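Local coordinates for protein probable D-tyrosyl-tRNA(Tyr) deacylase 1 (Homo sapiens, PDB 2OKV) that deacylates mischarged D-aminoacyl-tRNAs and glycyl-tRNA(Ala), and also binds DNA with a possible role in replication, at residues L31-L42 with L95-Y106; I49-E58 with K65-I74. All blocks are in the same frame, centred on the assembly; numbering follows the deposited sequence.

Contact 1. Residues L31-L42 with L95-Y106; sequences LGISLEDTQKEL and LAMPTEQAEGFY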
# COMPACT_ATOMS: atom_id res chain seq x y z
N LEU B 31 -6.70 -5.49 -2.84
CA LEU B 31 -7.47 -6.51 -2.11
C LEU B 31 -6.85 -7.91 -2.14
O LEU B 31 -6.75 -8.54 -3.22
CB LEU B 31 -8.88 -6.57 -2.68
CG LEU B 31 -10.13 -6.82 -1.83
CD1 LEU B 31 -10.92 -7.95 -2.48
CD2 LEU B 31 -9.90 -7.10 -0.34
N GLY B 32 -6.47 -8.41 -0.97
CA GLY B 32 -5.87 -9.74 -0.82
C GLY B 32 -6.82 -10.77 -0.25
O GLY B 32 -7.14 -10.74 0.94
N ILE B 33 -7.26 -11.70 -1.10
CA ILE B 33 -8.22 -12.74 -0.73
C ILE B 33 -7.51 -14.04 -0.33
O ILE B 33 -6.71 -14.59 -1.10
CB ILE B 33 -9.21 -13.05 -1.89
CG1 ILE B 33 -10.01 -11.79 -2.28
CG2 ILE B 33 -10.16 -14.19 -1.52
CD1 ILE B 33 -10.53 -11.84 -3.75
N SER B 34 -7.83 -14.54 0.85
CA SER B 34 -7.19 -15.75 1.35
C SER B 34 -8.08 -16.96 1.12
O SER B 34 -9.29 -16.82 0.96
CB SER B 34 -6.88 -15.62 2.83
OG SER B 34 -7.83 -16.32 3.60
N LEU B 35 -7.45 -18.13 1.11
CA LEU B 35 -8.10 -19.44 1.06
C LEU B 35 -9.27 -19.61 2.04
O LEU B 35 -10.28 -20.23 1.70
CB LEU B 35 -7.08 -20.53 1.38
CG LEU B 35 -6.53 -21.40 0.25
CD1 LEU B 35 -5.45 -22.34 0.80
CD2 LEU B 35 -7.63 -22.20 -0.42
N GLU B 36 -9.10 -19.09 3.25
CA GLU B 36 -10.11 -19.29 4.30
C GLU B 36 -11.26 -18.27 4.24
O GLU B 36 -12.22 -18.38 5.00
CB GLU B 36 -9.47 -19.32 5.69
CG GLU B 36 -9.38 -20.73 6.30
CD GLU B 36 -9.32 -20.71 7.83
OE1 GLU B 36 -10.02 -21.53 8.48
OE2 GLU B 36 -8.57 -19.88 8.39
N ASP B 37 -11.16 -17.32 3.30
CA ASP B 37 -12.16 -16.25 3.17
C ASP B 37 -13.55 -16.77 2.77
O ASP B 37 -13.69 -17.71 1.99
CB ASP B 37 -11.68 -15.14 2.22
CG ASP B 37 -10.66 -14.19 2.87
OD1 ASP B 37 -10.56 -14.10 4.13
OD2 ASP B 37 -9.95 -13.50 2.11
N THR B 38 -14.57 -16.13 3.32
CA THR B 38 -15.94 -16.62 3.21
C THR B 38 -16.84 -15.40 2.91
O THR B 38 -16.35 -14.28 2.79
CB THR B 38 -16.28 -17.34 4.53
OG1 THR B 38 -17.02 -18.53 4.28
CG2 THR B 38 -17.02 -16.45 5.49
N GLN B 39 -18.15 -15.61 2.79
CA GLN B 39 -19.10 -14.52 2.59
C GLN B 39 -19.04 -13.51 3.74
O GLN B 39 -19.15 -12.31 3.53
CB GLN B 39 -20.53 -15.06 2.43
CG GLN B 39 -21.57 -14.03 1.99
CD GLN B 39 -21.36 -13.51 0.58
OE1 GLN B 39 -20.89 -14.23 -0.31
NE2 GLN B 39 -21.71 -12.25 0.36
N LYS B 40 -18.85 -14.01 4.96
CA LYS B 40 -18.72 -13.15 6.14
C LYS B 40 -17.60 -12.10 5.98
O LYS B 40 -17.79 -10.90 6.20
CB LYS B 40 -18.50 -14.01 7.39
CG LYS B 40 -18.54 -13.26 8.71
CD LYS B 40 -18.42 -14.21 9.88
CE LYS B 40 -18.09 -13.46 11.14
NZ LYS B 40 -18.09 -14.37 12.31
N GLU B 41 -16.42 -12.55 5.59
CA GLU B 41 -15.29 -11.63 5.44
C GLU B 41 -15.52 -10.68 4.27
O GLU B 41 -15.21 -9.49 4.36
CB GLU B 41 -14.02 -12.43 5.23
CG GLU B 41 -14.20 -13.89 5.68
CD GLU B 41 -13.48 -14.18 6.93
OE1 GLU B 41 -12.32 -13.74 7.00
OE2 GLU B 41 -14.04 -14.84 7.83
N LEU B 42 -16.08 -11.20 3.18
CA LEU B 42 -16.44 -10.38 2.02
C LEU B 42 -17.33 -9.21 2.47
O LEU B 42 -17.00 -8.06 2.21
CB LEU B 42 -17.18 -11.24 0.99
CG LEU B 42 -17.58 -10.68 -0.38
CD1 LEU B 42 -17.90 -11.85 -1.31
CD2 LEU B 42 -18.79 -9.73 -0.27
N LEU B 95 -1.32 -19.18 1.21
CA LEU B 95 -2.50 -18.71 1.95
C LEU B 95 -3.46 -17.93 1.05
O LEU B 95 -4.64 -17.76 1.40
CB LEU B 95 -2.09 -17.85 3.16
CG LEU B 95 -2.70 -18.19 4.53
CD1 LEU B 95 -4.19 -18.61 4.45
CD2 LEU B 95 -1.90 -19.29 5.23
N ALA B 96 -2.97 -17.46 -0.09
CA ALA B 96 -3.83 -16.79 -1.06
C ALA B 96 -4.78 -17.79 -1.72
O ALA B 96 -4.40 -18.95 -1.95
CB ALA B 96 -3.00 -16.07 -2.10
N MET B 97 -6.01 -17.35 -1.99
CA MET B 97 -6.97 -18.18 -2.73
C MET B 97 -6.54 -18.32 -4.19
O MET B 97 -6.23 -17.30 -4.83
CB MET B 97 -8.38 -17.57 -2.63
CG MET B 97 -9.51 -18.44 -3.21
SD MET B 97 -11.08 -17.54 -3.14
CE MET B 97 -11.52 -17.67 -1.40
N PRO B 98 -6.49 -19.56 -4.72
CA PRO B 98 -6.19 -19.81 -6.14
C PRO B 98 -7.09 -19.03 -7.09
O PRO B 98 -8.29 -18.86 -6.82
CB PRO B 98 -6.42 -21.32 -6.30
CG PRO B 98 -7.08 -21.78 -5.04
CD PRO B 98 -6.69 -20.82 -3.98
N THR B 99 -6.52 -18.58 -8.21
CA THR B 99 -7.19 -17.67 -9.16
C THR B 99 -8.54 -18.13 -9.74
O THR B 99 -9.37 -17.30 -10.09
CB THR B 99 -6.25 -17.26 -10.31
OG1 THR B 99 -5.62 -18.43 -10.84
CG2 THR B 99 -5.17 -16.30 -9.80
N GLU B 100 -8.75 -19.44 -9.84
CA GLU B 100 -10.00 -19.99 -10.37
C GLU B 100 -11.19 -19.60 -9.47
O GLU B 100 -12.21 -19.07 -9.96
CB GLU B 100 -9.91 -21.51 -10.51
CG GLU B 100 -8.97 -22.00 -11.62
CD GLU B 100 -7.52 -22.23 -11.15
OE1 GLU B 100 -6.92 -23.23 -11.59
OE2 GLU B 100 -7.00 -21.41 -10.35
N GLN B 101 -11.03 -19.83 -8.16
CA GLN B 101 -12.05 -19.43 -7.20
C GLN B 101 -11.96 -17.94 -6.90
O GLN B 101 -12.99 -17.28 -6.72
CB GLN B 101 -11.95 -20.23 -5.90
CG GLN B 101 -13.16 -20.02 -4.97
CD GLN B 101 -12.93 -20.52 -3.55
OE1 GLN B 101 -12.06 -21.35 -3.30
NE2 GLN B 101 -13.73 -20.01 -2.61
N ALA B 102 -10.73 -17.42 -6.83
CA ALA B 102 -10.50 -16.02 -6.48
C ALA B 102 -11.19 -15.04 -7.44
O ALA B 102 -11.66 -14.02 -7.00
CB ALA B 102 -9.00 -15.68 -6.36
N GLU B 103 -11.23 -15.35 -8.74
CA GLU B 103 -11.89 -14.44 -9.68
C GLU B 103 -13.38 -14.31 -9.35
O GLU B 103 -13.91 -13.20 -9.28
CB GLU B 103 -11.71 -14.84 -11.15
CG GLU B 103 -12.24 -13.72 -12.05
CD GLU B 103 -11.68 -13.72 -13.46
OE1 GLU B 103 -11.27 -14.79 -13.95
OE2 GLU B 103 -11.67 -12.63 -14.07
N GLY B 104 -14.05 -15.45 -9.16
CA GLY B 104 -15.44 -15.45 -8.71
C GLY B 104 -15.66 -14.72 -7.40
O GLY B 104 -16.60 -13.92 -7.27
N PHE B 105 -14.80 -14.98 -6.42
CA PHE B 105 -14.91 -14.30 -5.12
C PHE B 105 -14.75 -12.78 -5.28
O PHE B 105 -15.58 -12.01 -4.78
CB PHE B 105 -13.87 -14.85 -4.13
CG PHE B 105 -14.08 -14.39 -2.71
CD1 PHE B 105 -14.47 -15.29 -1.73
CD2 PHE B 105 -13.88 -13.05 -2.35
CE1 PHE B 105 -14.67 -14.87 -0.42
CE2 PHE B 105 -14.09 -12.62 -1.03
CZ PHE B 105 -14.48 -13.54 -0.07
N TYR B 106 -13.70 -12.37 -5.99
CA TYR B 106 -13.44 -10.97 -6.31
C TYR B 106 -14.65 -10.30 -7.00
O TYR B 106 -15.09 -9.21 -6.60
CB TYR B 106 -12.18 -10.83 -7.19
CG TYR B 106 -11.81 -9.40 -7.46
CD1 TYR B 106 -11.32 -8.60 -6.42
CD2 TYR B 106 -11.96 -8.82 -8.73
CE1 TYR B 106 -10.99 -7.29 -6.61
CE2 TYR B 106 -11.63 -7.44 -8.92
CZ TYR B 106 -11.15 -6.71 -7.85
OH TYR B 106 -10.81 -5.36 -7.94
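L95 O accepts a hydrogen bond from L35 N at 2.8 Å, with an N-H...O angle of 168°, and the same oxygen is approached by S34 CA in a CA-H...O contact. Two residues on, M97 N donates to I33 O at 3.0 Å in a nearly straight bond. These two bonds flank S34 and A96 and make a single beta bridge. It ties the loop between strand 26-32 and helix 39-51 to the segment leading into helix 99-116 of the D-Tyr-tRNA(Tyr) deacylase fold; the two helices themselves meet through L42 and F105. The type I turn from S34 to D37 has its own brace: S34 N donates to D37 OD2, which it meets from above the carboxylate plane, while OD1 of the same group is bonded to M1 N.

Next to I33, the F105 ring lies between two aliphatic groups. I33 CG2 sits over one face, 4.1 Å from the ring centroid, and L42 CD1 over the opposite face at 4.2 Å; both are CH-pi contacts displaced toward the rim. The carbonyl O of T38 approaches the ring edge near its plane. With CG anti to the backbone N (chi1 -169°), F105 leaves its helix to lie between I33 and L42. I33 splits its branches: CG2 serves the ring face and also meets M97 CE, whereas CD1 runs on to F105 CD2 and Y106 CB. M97 is extended through chi2 and bends at chi3 (-76°), which brings its methyl to I33 CG2 and within 3.4 Å of S34 O. Y106 turns its ring edge to L31 CD1, 4.0 Å from Y106 CD1, and its OH is hydrogen-bonded to D124 OD1.

Contact 2. Residues I49-E58 with K65-I74; sequences ILNLRVFEDE and KSVMDKQYEI
F55 and Y72 form a T-shaped pair: the edge of Y72 points at the face of F55, with planes at 83° and centroids 5.2 Å apart. Y72 CD1 makes the closest approach, lying toward the rim of the F55 ring, and V54 CG1 occupies the opposite face over the ring centre. K70 passes obliquely by F55, its CG against F55 CB, and K70 CB rests on one face of Y72. Bends at chi2 (-63°) and chi3 (-82°) then curl the K70 chain round to the residue after F55, where NZ donates to E56 O at 3.1 Å, nearly in line with the carbonyl. A long salt bridge to E58 OE2 gives the ammonium a second, weaker partner.

The backbone beneath is a short antiparallel hairpin with a classic beta bulge, V54 and F55 both facing K65. F55 N donates to K65 O in the carbonyl plane; the return bond from K65 N meets F55 O from above its plane. At the start of the weakly bonded helical turn about 67-70, S66 and D69 form a capping box, S66 N to D69 OD2 and D69 N to S66 OG. A Schellman motif with Q71 as C-prime residue closes the turn, through Y72 N to V67 O and a weak bond from Q71 N to M68 O.

On the side of helix 39-51, L50 CD2 fits between I74 CD1 and M68 CG; the L50 and I74 side chains cross at about a right angle, L50 CD2 to I74 CD1 3.6 Å. One water joins the backbones, donating to I49 O and L52 O and accepting from V67 N, while a second connects N51 OD1 with S66 OG; N51 ND2 is hydrogen-bonded to R47 O.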
# COMPACT_ATOMS: atom_id res chain seq x y z
N ILE B 49 -14.42 -0.80 4.26
CA ILE B 49 -13.89 0.07 3.21
C ILE B 49 -14.81 1.28 3.05
O ILE B 49 -14.36 2.43 3.01
CB ILE B 49 -13.74 -0.67 1.85
CG1 ILE B 49 -12.56 -1.64 1.88
CG2 ILE B 49 -13.59 0.31 0.67
CD1 ILE B 49 -12.65 -2.72 0.80
N LEU B 50 -16.11 1.01 2.99
CA LEU B 50 -17.10 2.04 2.71
C LEU B 50 -17.23 3.03 3.86
O LEU B 50 -17.57 4.20 3.64
CB LEU B 50 -18.46 1.41 2.39
CG LEU B 50 -18.55 0.72 1.02
CD1 LEU B 50 -19.91 0.08 0.85
CD2 LEU B 50 -18.31 1.70 -0.11
N ASN B 51 -16.96 2.57 5.07
CA ASN B 51 -17.11 3.39 6.27
C ASN B 51 -15.80 3.99 6.84
O ASN B 51 -15.83 4.77 7.80
CB ASN B 51 -17.93 2.61 7.29
CG ASN B 51 -19.37 2.34 6.79
OD1 ASN B 51 -20.24 3.23 6.86
ND2 ASN B 51 -19.63 1.12 6.26
N LEU B 52 -14.67 3.65 6.21
CA LEU B 52 -13.36 4.12 6.64
C LEU B 52 -13.22 5.65 6.50
O LEU B 52 -13.24 6.18 5.38
CB LEU B 52 -12.28 3.44 5.81
CG LEU B 52 -10.83 3.19 6.29
CD1 LEU B 52 -9.85 3.47 5.17
CD2 LEU B 52 -10.45 3.88 7.57
N ARG B 53 -13.02 6.31 7.63
CA ARG B 53 -12.97 7.78 7.70
C ARG B 53 -11.56 8.31 7.41
O ARG B 53 -10.76 8.55 8.33
CB ARG B 53 -13.40 8.27 9.08
CG ARG B 53 -14.88 8.11 9.44
CD ARG B 53 -15.08 8.38 10.97
NE ARG B 53 -16.23 9.22 11.25
CZ ARG B 53 -16.20 10.32 12.01
NH1 ARG B 53 -15.08 10.74 12.60
NH2 ARG B 53 -17.31 11.02 12.19
N VAL B 54 -11.29 8.53 6.14
CA VAL B 54 -9.97 8.93 5.69
C VAL B 54 -9.97 10.36 5.12
O VAL B 54 -8.92 10.92 4.78
CB VAL B 54 -9.49 7.84 4.69
CG1 VAL B 54 -9.30 8.36 3.29
CG2 VAL B 54 -8.33 7.07 5.25
N PHE B 55 -11.16 10.96 5.05
CA PHE B 55 -11.33 12.30 4.47
C PHE B 55 -11.66 13.38 5.49
O PHE B 55 -12.17 13.08 6.57
CB PHE B 55 -12.39 12.25 3.35
CG PHE B 55 -12.03 11.31 2.24
CD1 PHE B 55 -12.59 10.03 2.17
CD2 PHE B 55 -11.10 11.69 1.26
CE1 PHE B 55 -12.22 9.14 1.15
CE2 PHE B 55 -10.74 10.80 0.23
CZ PHE B 55 -11.30 9.52 0.18
N GLU B 56 -11.36 14.63 5.13
CA GLU B 56 -11.68 15.79 5.97
C GLU B 56 -13.12 16.28 5.75
O GLU B 56 -13.70 16.06 4.69
CB GLU B 56 -10.73 16.96 5.66
CG GLU B 56 -9.24 16.65 5.75
CD GLU B 56 -8.37 17.80 5.21
OE1 GLU B 56 -8.91 18.87 4.87
OE2 GLU B 56 -7.13 17.62 5.15
N ASP B 57 -13.69 16.94 6.76
CA ASP B 57 -14.92 17.73 6.59
C ASP B 57 -14.61 19.14 6.05
O ASP B 57 -13.45 19.46 5.80
CB ASP B 57 -15.75 17.77 7.89
CG ASP B 57 -15.10 18.57 9.01
OD1 ASP B 57 -14.05 19.23 8.80
OD2 ASP B 57 -15.65 18.55 10.13
N GLU B 58 -15.64 19.97 5.87
CA GLU B 58 -15.45 21.31 5.28
C GLU B 58 -14.59 22.25 6.12
O GLU B 58 -13.87 23.08 5.56
CB GLU B 58 -16.80 21.96 4.92
CG GLU B 58 -17.13 21.85 3.43
CD GLU B 58 -17.08 20.41 2.91
OE1 GLU B 58 -18.01 19.63 3.23
OE2 GLU B 58 -16.13 20.06 2.18
N LYS B 65 -14.80 11.91 7.52
CA LYS B 65 -15.71 11.51 6.46
C LYS B 65 -15.19 10.28 5.72
O LYS B 65 -13.99 10.17 5.44
CB LYS B 65 -15.93 12.66 5.47
CG LYS B 65 -16.49 13.95 6.09
CD LYS B 65 -17.99 14.03 6.05
CE LYS B 65 -18.48 15.33 6.70
NZ LYS B 65 -19.93 15.56 6.43
N SER B 66 -16.09 9.36 5.39
CA SER B 66 -15.73 8.21 4.54
C SER B 66 -15.86 8.55 3.05
O SER B 66 -16.39 9.60 2.70
CB SER B 66 -16.65 7.05 4.85
OG SER B 66 -17.98 7.36 4.49
N VAL B 67 -15.42 7.64 2.19
CA VAL B 67 -15.58 7.78 0.75
C VAL B 67 -17.07 8.02 0.39
O VAL B 67 -17.37 8.80 -0.51
CB VAL B 67 -14.96 6.55 -0.01
CG1 VAL B 67 -15.81 5.29 0.17
CG2 VAL B 67 -14.72 6.85 -1.49
N MET B 68 -17.98 7.37 1.10
CA MET B 68 -19.42 7.48 0.82
C MET B 68 -19.97 8.82 1.29
O MET B 68 -20.85 9.39 0.63
CB MET B 68 -20.21 6.36 1.50
CG MET B 68 -20.02 5.00 0.89
SD MET B 68 -21.33 3.85 1.34
CE MET B 68 -22.82 4.86 1.32
N ASP B 69 -19.49 9.31 2.44
CA ASP B 69 -19.84 10.64 2.93
C ASP B 69 -19.49 11.71 1.90
O ASP B 69 -20.23 12.68 1.71
CB ASP B 69 -19.10 10.96 4.24
CG ASP B 69 -19.58 10.12 5.40
OD1 ASP B 69 -20.76 9.71 5.40
OD2 ASP B 69 -18.76 9.86 6.31
N LYS B 70 -18.34 11.52 1.24
CA LYS B 70 -17.81 12.49 0.28
C LYS B 70 -18.38 12.28 -1.13
O LYS B 70 -18.19 13.14 -2.01
CB LYS B 70 -16.28 12.41 0.21
CG LYS B 70 -15.55 12.72 1.51
CD LYS B 70 -15.81 14.15 1.99
CE LYS B 70 -14.91 15.16 1.28
NZ LYS B 70 -15.08 16.52 1.91
N GLN B 71 -19.07 11.16 -1.33
CA GLN B 71 -19.50 10.72 -2.65
C GLN B 71 -18.30 10.68 -3.59
O GLN B 71 -18.37 11.13 -4.73
CB GLN B 71 -20.64 11.59 -3.20
CG GLN B 71 -21.95 11.53 -2.39
CD GLN B 71 -22.82 10.30 -2.70
OE1 GLN B 71 -23.19 9.55 -1.79
NE2 GLN B 71 -23.16 10.11 -3.98
N TYR B 72 -17.19 10.14 -3.08
CA TYR B 72 -15.96 10.01 -3.84
C TYR B 72 -15.91 8.61 -4.48
O TYR B 72 -16.84 7.81 -4.32
CB TYR B 72 -14.74 10.27 -2.96
CG TYR B 72 -14.41 11.75 -2.72
CD1 TYR B 72 -13.42 12.12 -1.79
CD2 TYR B 72 -15.07 12.77 -3.41
CE1 TYR B 72 -13.10 13.46 -1.58
CE2 TYR B 72 -14.76 14.12 -3.19
CZ TYR B 72 -13.77 14.45 -2.28
OH TYR B 72 -13.45 15.78 -2.06
N GLU B 73 -14.85 8.33 -5.22
CA GLU B 73 -14.77 7.09 -6.00
C GLU B 73 -13.90 6.04 -5.31
O GLU B 73 -13.15 6.35 -4.38
CB GLU B 73 -14.26 7.36 -7.41
CG GLU B 73 -15.26 8.06 -8.33
CD GLU B 73 -14.58 8.67 -9.56
OE1 GLU B 73 -14.81 8.19 -10.69
OE2 GLU B 73 -13.80 9.64 -9.38
N ILE B 74 -14.00 4.80 -5.79
CA ILE B 74 -13.19 3.70 -5.27
C ILE B 74 -12.63 2.95 -6.48
O ILE B 74 -13.38 2.55 -7.36
CB ILE B 74 -14.02 2.71 -4.42
CG1 ILE B 74 -14.69 3.42 -3.23
CG2 ILE B 74 -13.14 1.52 -3.97
CD1 ILE B 74 -15.68 2.56 -2.47
O HOH W 1 -13.96 5.24 2.92
O HOH W 2 -20.14 6.03 5.45

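In the fold
The residues of contact 2 all fall in the sequence between the two segments of contact 1, yet the contacts sit at opposite ends of helix 39-51, whose first turn belongs to 31-42 and whose last belongs to 49-58. Their centres are about 25 Å apart and their nearest atoms about 5 Å, without touching. Both also reach neighbouring strands of the mixed sheet, 26-32 and 73-78. The magnesium ion, held by V4 and C28, lies about 9 Å from the side chains of both L31 and I74. Contact 2 alone reaches the second subunit of the dimer, where N51 packs on N89 of that subunit.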